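Local coordinates for protein MtVAO615 (Myceliophthora thermophila, PDB 6F72) that carries one bicovalently bound FAD and probably acts as a secreted flavoprotein oxidase whose reduced form reacts rapidly with molecular oxygen, its substrate still unknown, at residues 195-200 against 226-231; 255-260 against 288-293. All blocks are in the same frame, centred on the assembly; numbering follows the deposited sequence.

Contact 1: 195-200 against 226-231; sequences AKLGAG and GIVGGY. With FAD (flavin-adenine dinucleotide), chain E.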
loop_
_atom_site.group_PDB
_atom_site.type_symbol
_atom_site.label_atom_id
_atom_site.label_comp_id
_atom_site.label_asym_id
_atom_site.label_seq_id
_atom_site.Cartn_x
_atom_site.Cartn_y
_atom_site.Cartn_z
ATOM N N ALA A 195 -19.678 4.784 4.512
ATOM C CA ALA A 195 -19.707 3.445 3.947
ATOM C C ALA A 195 -19.025 2.485 4.915
ATOM O O ALA A 195 -17.898 2.731 5.354
ATOM C CB ALA A 195 -19.023 3.432 2.592
ATOM N N LYS A 196 -19.732 1.418 5.280
ATOM C CA LYS A 196 -19.125 0.316 6.010
ATOM C C LYS A 196 -18.646 -0.694 4.966
ATOM O O LYS A 196 -19.420 -1.109 4.096
ATOM C CB LYS A 196 -20.124 -0.309 6.977
ATOM C CG LYS A 196 -19.523 -1.371 7.881
ATOM C CD LYS A 196 -20.560 -1.907 8.854
ATOM C CE LYS A 196 -20.150 -3.271 9.377
ATOM N NZ LYS A 196 -21.150 -3.793 10.344
ATOM N N LEU A 197 -17.368 -1.060 5.038
ATOM C CA LEU A 197 -16.762 -1.920 4.021
ATOM C C LEU A 197 -16.048 -3.102 4.643
ATOM O O LEU A 197 -15.251 -2.930 5.562
ATOM C CB LEU A 197 -15.775 -1.120 3.152
ATOM C CG LEU A 197 -16.173 0.184 2.449
ATOM C CD1 LEU A 197 -14.951 0.801 1.775
ATOM C CD2 LEU A 197 -17.303 -0.009 1.440
ATOM N N GLY A 198 -16.331 -4.305 4.130
ATOM C CA GLY A 198 -15.659 -5.516 4.608
ATOM C C GLY A 198 -14.158 -5.469 4.316
ATOM O O GLY A 198 -13.719 -4.762 3.403
ATOM N N ALA A 199 -13.380 -6.225 5.092
ATOM C CA ALA A 199 -11.918 -6.184 5.054
ATOM C C ALA A 199 -11.260 -6.477 3.692
ATOM O O ALA A 199 -10.134 -6.038 3.445
ATOM C CB ALA A 199 -11.349 -7.090 6.130
ATOM N N GLY A 200 -11.966 -7.196 2.820
ATOM C CA GLY A 200 -11.460 -7.552 1.491
ATOM C C GLY A 200 -11.861 -6.594 0.383
ATOM O O GLY A 200 -11.491 -6.806 -0.766
ATOM N N GLY A 226 -6.221 -3.072 -1.391
ATOM C CA GLY A 226 -7.245 -3.281 -0.374
ATOM C C GLY A 226 -7.418 -2.059 0.526
ATOM O O GLY A 226 -6.577 -1.812 1.409
ATOM N N ILE A 227 -8.522 -1.330 0.313
ATOM C CA ILE A 227 -8.819 -0.063 1.015
ATOM C C ILE A 227 -8.926 -0.188 2.538
ATOM O O ILE A 227 -8.509 0.713 3.250
ATOM C CB ILE A 227 -10.030 0.690 0.387
ATOM C CG1 ILE A 227 -10.021 2.170 0.784
ATOM C CG2 ILE A 227 -11.367 -0.004 0.675
ATOM C CD1 ILE A 227 -11.057 3.010 0.061
ATOM N N VAL A 228 -9.444 -1.310 3.019
ATOM C CA VAL A 228 -9.670 -1.568 4.450
ATOM C C VAL A 228 -8.426 -2.197 5.097
ATOM O O VAL A 228 -8.289 -2.224 6.325
ATOM C CB VAL A 228 -10.917 -2.468 4.636
ATOM C CG1 VAL A 228 -11.335 -2.580 6.107
ATOM C CG2 VAL A 228 -12.086 -1.925 3.813
ATOM N N GLY A 229 -7.517 -2.698 4.258
ATOM C CA GLY A 229 -6.332 -3.406 4.732
ATOM C C GLY A 229 -5.178 -2.493 5.116
ATOM O O GLY A 229 -5.372 -1.458 5.761
ATOM N N GLY A 230 -3.973 -2.868 4.687
ATOM C CA GLY A 230 -2.749 -2.132 5.003
ATOM C C GLY A 230 -2.736 -0.719 4.475
ATOM O O GLY A 230 -2.009 0.122 5.006
ATOM N N TYR A 231 -3.532 -0.465 3.435
ATOM C CA TYR A 231 -3.703 0.866 2.855
ATOM C C TYR A 231 -4.179 1.935 3.882
ATOM O O TYR A 231 -3.435 2.880 4.191
ATOM C CB TYR A 231 -4.634 0.815 1.629
ATOM C CG TYR A 231 -4.943 2.190 1.086
ATOM C CD1 TYR A 231 -4.033 2.855 0.245
ATOM C CD2 TYR A 231 -6.126 2.866 1.466
ATOM C CE1 TYR A 231 -4.308 4.136 -0.230
ATOM C CE2 TYR A 231 -6.411 4.131 0.992
ATOM C CZ TYR A 231 -5.501 4.774 0.169
ATOM O OH TYR A 231 -5.794 6.035 -0.285
HETATM P PA FAD E . -1.809 -6.811 1.962
HETATM O O1A FAD E . -0.406 -7.183 1.555
HETATM O O2A FAD E . -2.839 -7.901 1.876
HETATM O O5B FAD E . -1.756 -6.220 3.455
HETATM C C5B FAD E . -0.741 -5.308 3.874
HETATM C C4B FAD E . -0.520 -5.372 5.381
HETATM O O4B FAD E . -1.751 -5.111 6.058
HETATM C C3B FAD E . -0.036 -6.715 5.891
HETATM O O3B FAD E . 0.857 -6.448 6.980
HETATM C C2B FAD E . -1.284 -7.402 6.419
HETATM O O2B FAD E . -0.987 -8.298 7.493
HETATM C C1B FAD E . -2.124 -6.225 6.886
HETATM N N9A FAD E . -3.588 -6.414 6.747
HETATM C C8A FAD E . -4.289 -6.315 5.598
HETATM N N7A FAD E . -5.613 -6.502 5.826
HETATM C C5A FAD E . -5.766 -6.715 7.143
HETATM C C6A FAD E . -6.906 -6.981 8.048
HETATM N N6A FAD E . -8.157 -7.063 7.542
HETATM N N1A FAD E . -6.651 -7.152 9.365
HETATM C C2A FAD E . -5.401 -7.079 9.874
HETATM N N3A FAD E . -4.313 -6.830 9.104
HETATM C C4A FAD E . -4.431 -6.645 7.756
HETATM N N1 FAD E . -0.443 3.162 -1.225
HETATM C C2 FAD E . -0.828 4.463 -1.214
HETATM O O2 FAD E . -0.844 5.082 -0.124
HETATM N N3 FAD E . -1.192 5.107 -2.345
HETATM C C4 FAD E . -1.193 4.533 -3.559
HETATM O O4 FAD E . -1.535 5.171 -4.580
HETATM C C4X FAD E . -0.795 3.110 -3.648
HETATM N N5 FAD E . -0.783 2.451 -4.826
HETATM C C5X FAD E . -0.410 1.141 -4.907
HETATM C C6 FAD E . -0.408 0.469 -6.149
HETATM C C7 FAD E . -0.021 -0.888 -6.200
HETATM C C7M FAD E . -0.017 -1.589 -7.546
HETATM C C8 FAD E . 0.372 -1.618 -4.939
HETATM C C8M FAD E . 0.708 -3.100 -4.874
HETATM C C9 FAD E . 0.360 -0.936 -3.727
HETATM C C9A FAD E . -0.012 0.410 -3.656
HETATM N N10 FAD E . -0.038 1.082 -2.411
HETATM C C10 FAD E . -0.409 2.443 -2.377
HETATM C "C1'" FAD E . 0.398 0.392 -1.199
HETATM C "C2'" FAD E . -0.635 -0.051 -0.207
HETATM O "O2'" FAD E . -1.100 1.108 0.481
HETATM C "C3'" FAD E . 0.101 -0.986 0.746
HETATM O "O3'" FAD E . 0.860 -1.975 0.017
HETATM C "C4'" FAD E . -0.862 -1.669 1.704
HETATM O "O4'" FAD E . -0.120 -2.342 2.723
HETATM C "C5'" FAD E . -1.817 -2.614 0.971
HETATM O "O5'" FAD E . -2.642 -3.322 1.882
HETATM P P FAD E . -3.489 -4.585 1.363
HETATM O O1P FAD E . -4.206 -4.198 0.102
HETATM O O2P FAD E . -4.230 -5.097 2.577
HETATM O O3P FAD E . -2.313 -5.630 0.997
HETATM O O HOH W 1 -9.451 -3.996 1.930
#
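In the FAD-binding domain, the end of strand 193-198 lies against the start of helix 227-233, where Val228 fills the angle between the two. Its CG2 lies 3.3 Å from the backbone Gly198 O and 3.8 Å from Leu197 CB. CG1, turned anti to the backbone N (chi1 -171°), lies 3.8 Å from Ala199 CA; one methyl thus rests on the strand end, the other on the turn after it. Leu197 meets the helix beside this, its CD1 3.8 Å from Ile227 CG2, and Ala206 of helix 203-212 touches both side chains. No direct hydrogen bond joins the segments; a water does, donating to Ala199 O at 2.6 Å and accepting from Val228 N at 2.9 Å. Beyond it the backbone turns to the cofactor. Gly226 N gives a hydrogen bond of 2.7 Å to FAD O1P, and Gly230 N a straighter one of 3.1 Å to FAD O2P, so two amides hold oxygens of the same phosphate. A CB on Gly226, Gly229 or Gly230 would collide with FAD oxygens, consistent with glycine at all three positions. Tyr231 sets its ring edge near FAD O2', while its OH is bonded to His237 O. A glycine-rich turn and helix start whose backbone amides hold one phosphate of the FAD is characteristic of the PCMH-type FAD-binding domain of the VAO flavoproteins.

Contact 2: 255-260 against 288-293; sequences EVVTAD and VVLSMT. With FAD (flavin-adenine dinucleotide), chain E.
Glu255 runs alongside Ser291 and past Leu290 on one face of an antiparallel strand pair. Its CB lies 3.3 Å from Ser291 OG; CG, pointing opposite the backbone N (chi1 179°), starts an extended chain that carries the carboxylate out beside Leu290 and Ser291. CD passes Leu290 CB, OE1 accepts Ser291 OG at 2.7 Å through its anti lone pair, and OE2 touches Leu290 CD1 while also bonding His263. Shortening Glu255 to an alanine would probably leave Ser291 OG and His263 without their carboxylate partner and uncover the flank of Leu290. The backbone beneath makes a classic beta bulge: two residues, Leu290 and Ser291, stand opposite the single Glu255, whose O takes Leu290 N at 2.7 Å and, weakly, Ser291 N at 3.4 Å. Past the bulge, Val257 and Val288 form a hydrogen-bonded pair with both bonds 2.8 Å long, from Val257 N to Val288 O and from Val288 N to Val257 O. Val257 CG2 meets Leu290 CD1 beside helix 133-146, whereas Val256 CG1 and Val289 CG2 pack on the other face. The N and O of Val289 point to the FAD adenine, N donating to N1A and O accepting from N6A at 2.7 Å.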
loop_
_atom_site.group_PDB
_atom_site.type_symbol
_atom_site.label_atom_id
_atom_site.label_comp_id
_atom_site.label_asym_id
_atom_site.label_seq_id
_atom_site.Cartn_x
_atom_site.Cartn_y
_atom_site.Cartn_z
ATOM N N GLU A 255 -14.020 -2.523 12.921
ATOM C CA GLU A 255 -14.525 -3.750 13.505
ATOM C C GLU A 255 -13.409 -4.786 13.411
ATOM O O GLU A 255 -12.830 -4.983 12.351
ATOM C CB GLU A 255 -15.779 -4.203 12.766
ATOM C CG GLU A 255 -16.379 -5.499 13.292
ATOM C CD GLU A 255 -17.315 -6.163 12.308
ATOM O OE1 GLU A 255 -17.543 -5.611 11.208
ATOM O OE2 GLU A 255 -17.831 -7.257 12.642
ATOM N N VAL A 256 -13.097 -5.401 14.550
ATOM C CA VAL A 256 -11.901 -6.217 14.719
ATOM C C VAL A 256 -12.135 -7.475 15.548
ATOM O O VAL A 256 -13.120 -7.577 16.277
ATOM C CB VAL A 256 -10.710 -5.430 15.372
ATOM C CG1 VAL A 256 -10.477 -4.084 14.705
ATOM C CG2 VAL A 256 -10.869 -5.286 16.884
ATOM N N VAL A 257 -11.206 -8.424 15.395
ATOM C CA VAL A 257 -10.968 -9.495 16.355
ATOM C C VAL A 257 -9.547 -9.311 16.894
ATOM O O VAL A 257 -8.573 -9.216 16.134
ATOM C CB VAL A 257 -11.119 -10.905 15.739
ATOM C CG1 VAL A 257 -10.909 -11.974 16.803
ATOM C CG2 VAL A 257 -12.488 -11.077 15.095
ATOM N N THR A 258 -9.442 -9.275 18.212
ATOM C CA THR A 258 -8.165 -9.140 18.891
ATOM C C THR A 258 -7.518 -10.506 19.040
ATOM O O THR A 258 -8.185 -11.541 18.837
ATOM C CB THR A 258 -8.359 -8.506 20.279
ATOM O OG1 THR A 258 -9.302 -9.290 21.019
ATOM C CG2 THR A 258 -8.909 -7.123 20.129
ATOM N N ALA A 259 -6.234 -10.505 19.404
ATOM C CA ALA A 259 -5.424 -11.715 19.595
ATOM C C ALA A 259 -6.075 -12.760 20.493
ATOM O O ALA A 259 -6.019 -13.958 20.188
ATOM C CB ALA A 259 -4.045 -11.358 20.121
ATOM N N ASP A 260 -6.718 -12.311 21.573
ATOM C CA ASP A 260 -7.416 -13.223 22.479
ATOM C C ASP A 260 -8.818 -13.618 21.980
ATOM O O ASP A 260 -9.547 -14.324 22.672
ATOM C CB ASP A 260 -7.466 -12.637 23.899
ATOM C CG ASP A 260 -8.363 -11.423 24.009
ATOM O OD1 ASP A 260 -8.722 -10.810 22.978
ATOM O OD2 ASP A 260 -8.721 -11.071 25.148
ATOM N N VAL A 288 -7.034 -8.151 13.993
ATOM C CA VAL A 288 -7.539 -8.569 12.694
ATOM C C VAL A 288 -8.774 -7.732 12.388
ATOM O O VAL A 288 -9.766 -7.789 13.127
ATOM C CB VAL A 288 -7.870 -10.084 12.661
ATOM C CG1 VAL A 288 -8.243 -10.533 11.264
ATOM C CG2 VAL A 288 -6.693 -10.899 13.164
ATOM N N VAL A 289 -8.722 -6.979 11.295
ATOM C CA VAL A 289 -9.827 -6.091 10.919
ATOM C C VAL A 289 -10.817 -6.844 10.037
ATOM O O VAL A 289 -10.412 -7.451 9.028
ATOM C CB VAL A 289 -9.314 -4.825 10.185
ATOM C CG1 VAL A 289 -10.433 -4.113 9.429
ATOM C CG2 VAL A 289 -8.604 -3.880 11.162
ATOM N N LEU A 290 -12.094 -6.793 10.420
ATOM C CA LEU A 290 -13.185 -7.398 9.646
ATOM C C LEU A 290 -13.894 -6.400 8.744
ATOM O O LEU A 290 -14.403 -6.752 7.685
ATOM C CB LEU A 290 -14.186 -8.075 10.578
ATOM C CG LEU A 290 -13.697 -9.217 11.474
ATOM C CD1 LEU A 290 -14.773 -9.512 12.509
ATOM C CD2 LEU A 290 -13.379 -10.474 10.675
ATOM N N SER A 291 -13.938 -5.144 9.180
ATOM C CA SER A 291 -14.503 -4.070 8.379
ATOM C C SER A 291 -14.028 -2.747 8.933
ATOM O O SER A 291 -13.522 -2.682 10.062
ATOM C CB SER A 291 -16.047 -4.119 8.386
ATOM O OG SER A 291 -16.584 -3.610 9.598
ATOM N N MET A 292 -14.190 -1.703 8.121
ATOM C CA MET A 292 -14.077 -0.319 8.573
ATOM C C MET A 292 -15.320 0.448 8.149
ATOM O O MET A 292 -15.979 0.103 7.165
ATOM C CB MET A 292 -12.801 0.342 8.014
ATOM C CG MET A 292 -12.849 0.766 6.554
ATOM S SD MET A 292 -11.384 1.700 6.077
ATOM C CE MET A 292 -11.933 2.376 4.504
ATOM N N THR A 293 -15.661 1.468 8.918
ATOM C CA THR A 293 -16.662 2.420 8.493
ATOM C C THR A 293 -15.902 3.707 8.237
ATOM O O THR A 293 -15.061 4.110 9.049
ATOM C CB THR A 293 -17.739 2.576 9.563
ATOM O OG1 THR A 293 -18.242 1.275 9.872
ATOM C CG2 THR A 293 -18.884 3.477 9.079
HETATM P PA FAD E . -1.809 -6.811 1.962
HETATM O O1A FAD E . -0.406 -7.183 1.555
HETATM O O2A FAD E . -2.839 -7.901 1.876
HETATM O O5B FAD E . -1.756 -6.220 3.455
HETATM C C5B FAD E . -0.741 -5.308 3.874
HETATM C C4B FAD E . -0.520 -5.372 5.381
HETATM O O4B FAD E . -1.751 -5.111 6.058
HETATM C C3B FAD E . -0.036 -6.715 5.891
HETATM O O3B FAD E . 0.857 -6.448 6.980
HETATM C C2B FAD E . -1.284 -7.402 6.419
HETATM O O2B FAD E . -0.987 -8.298 7.493
HETATM C C1B FAD E . -2.124 -6.225 6.886
HETATM N N9A FAD E . -3.588 -6.414 6.747
HETATM C C8A FAD E . -4.289 -6.315 5.598
HETATM N N7A FAD E . -5.613 -6.502 5.826
HETATM C C5A FAD E . -5.766 -6.715 7.143
HETATM C C6A FAD E . -6.906 -6.981 8.048
HETATM N N6A FAD E . -8.157 -7.063 7.542
HETATM N N1A FAD E . -6.651 -7.152 9.365
HETATM C C2A FAD E . -5.401 -7.079 9.874
HETATM N N3A FAD E . -4.313 -6.830 9.104
HETATM C C4A FAD E . -4.431 -6.645 7.756
HETATM N N1 FAD E . -0.443 3.162 -1.225
HETATM C C2 FAD E . -0.828 4.463 -1.214
HETATM O O2 FAD E . -0.844 5.082 -0.124
HETATM N N3 FAD E . -1.192 5.107 -2.345
HETATM C C4 FAD E . -1.193 4.533 -3.559
HETATM O O4 FAD E . -1.535 5.171 -4.580
HETATM C C4X FAD E . -0.795 3.110 -3.648
HETATM N N5 FAD E . -0.783 2.451 -4.826
HETATM C C5X FAD E . -0.410 1.141 -4.907
HETATM C C6 FAD E . -0.408 0.469 -6.149
HETATM C C7 FAD E . -0.021 -0.888 -6.200
HETATM C C7M FAD E . -0.017 -1.589 -7.546
HETATM C C8 FAD E . 0.372 -1.618 -4.939
HETATM C C8M FAD E . 0.708 -3.100 -4.874
HETATM C C9 FAD E . 0.360 -0.936 -3.727
HETATM C C9A FAD E . -0.012 0.410 -3.656
HETATM N N10 FAD E . -0.038 1.082 -2.411
HETATM C C10 FAD E . -0.409 2.443 -2.377
HETATM C "C1'" FAD E . 0.398 0.392 -1.199
HETATM C "C2'" FAD E . -0.635 -0.051 -0.207
HETATM O "O2'" FAD E . -1.100 1.108 0.481
HETATM C "C3'" FAD E . 0.101 -0.986 0.746
HETATM O "O3'" FAD E . 0.860 -1.975 0.017
HETATM C "C4'" FAD E . -0.862 -1.669 1.704
HETATM O "O4'" FAD E . -0.120 -2.342 2.723
HETATM C "C5'" FAD E . -1.817 -2.614 0.971
HETATM O "O5'" FAD E . -2.642 -3.322 1.882
HETATM P P FAD E . -3.489 -4.585 1.363
HETATM O O1P FAD E . -4.206 -4.198 0.102
HETATM O O2P FAD E . -4.230 -5.097 2.577
HETATM O O3P FAD E . -2.313 -5.630 0.997
#

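In the fold
Both contacts are buried in the FAD-binding domain and meet at neighbouring strands of one sheet: strand 193-198 of contact 1 pairs with strand 288-298 of contact 2 through probable hydrogen bonds from Leu197 N to Met292 O and from Ala199 N to Leu290 O. Contact 1, nearer the centre of the chain, joins strand to helix by methyl packing and a water; contact 2 joins strand to strand by direct backbone bonds, and includes a partly exposed glutamate. On the cofactor, 226-231 holds the flavin-side phosphate and 288-293 the adenine, with Ala199 also beside the adenine amino group. Val228 packs on Val289 and Met292, tying the phosphate-binding helix to the adenine-binding strand.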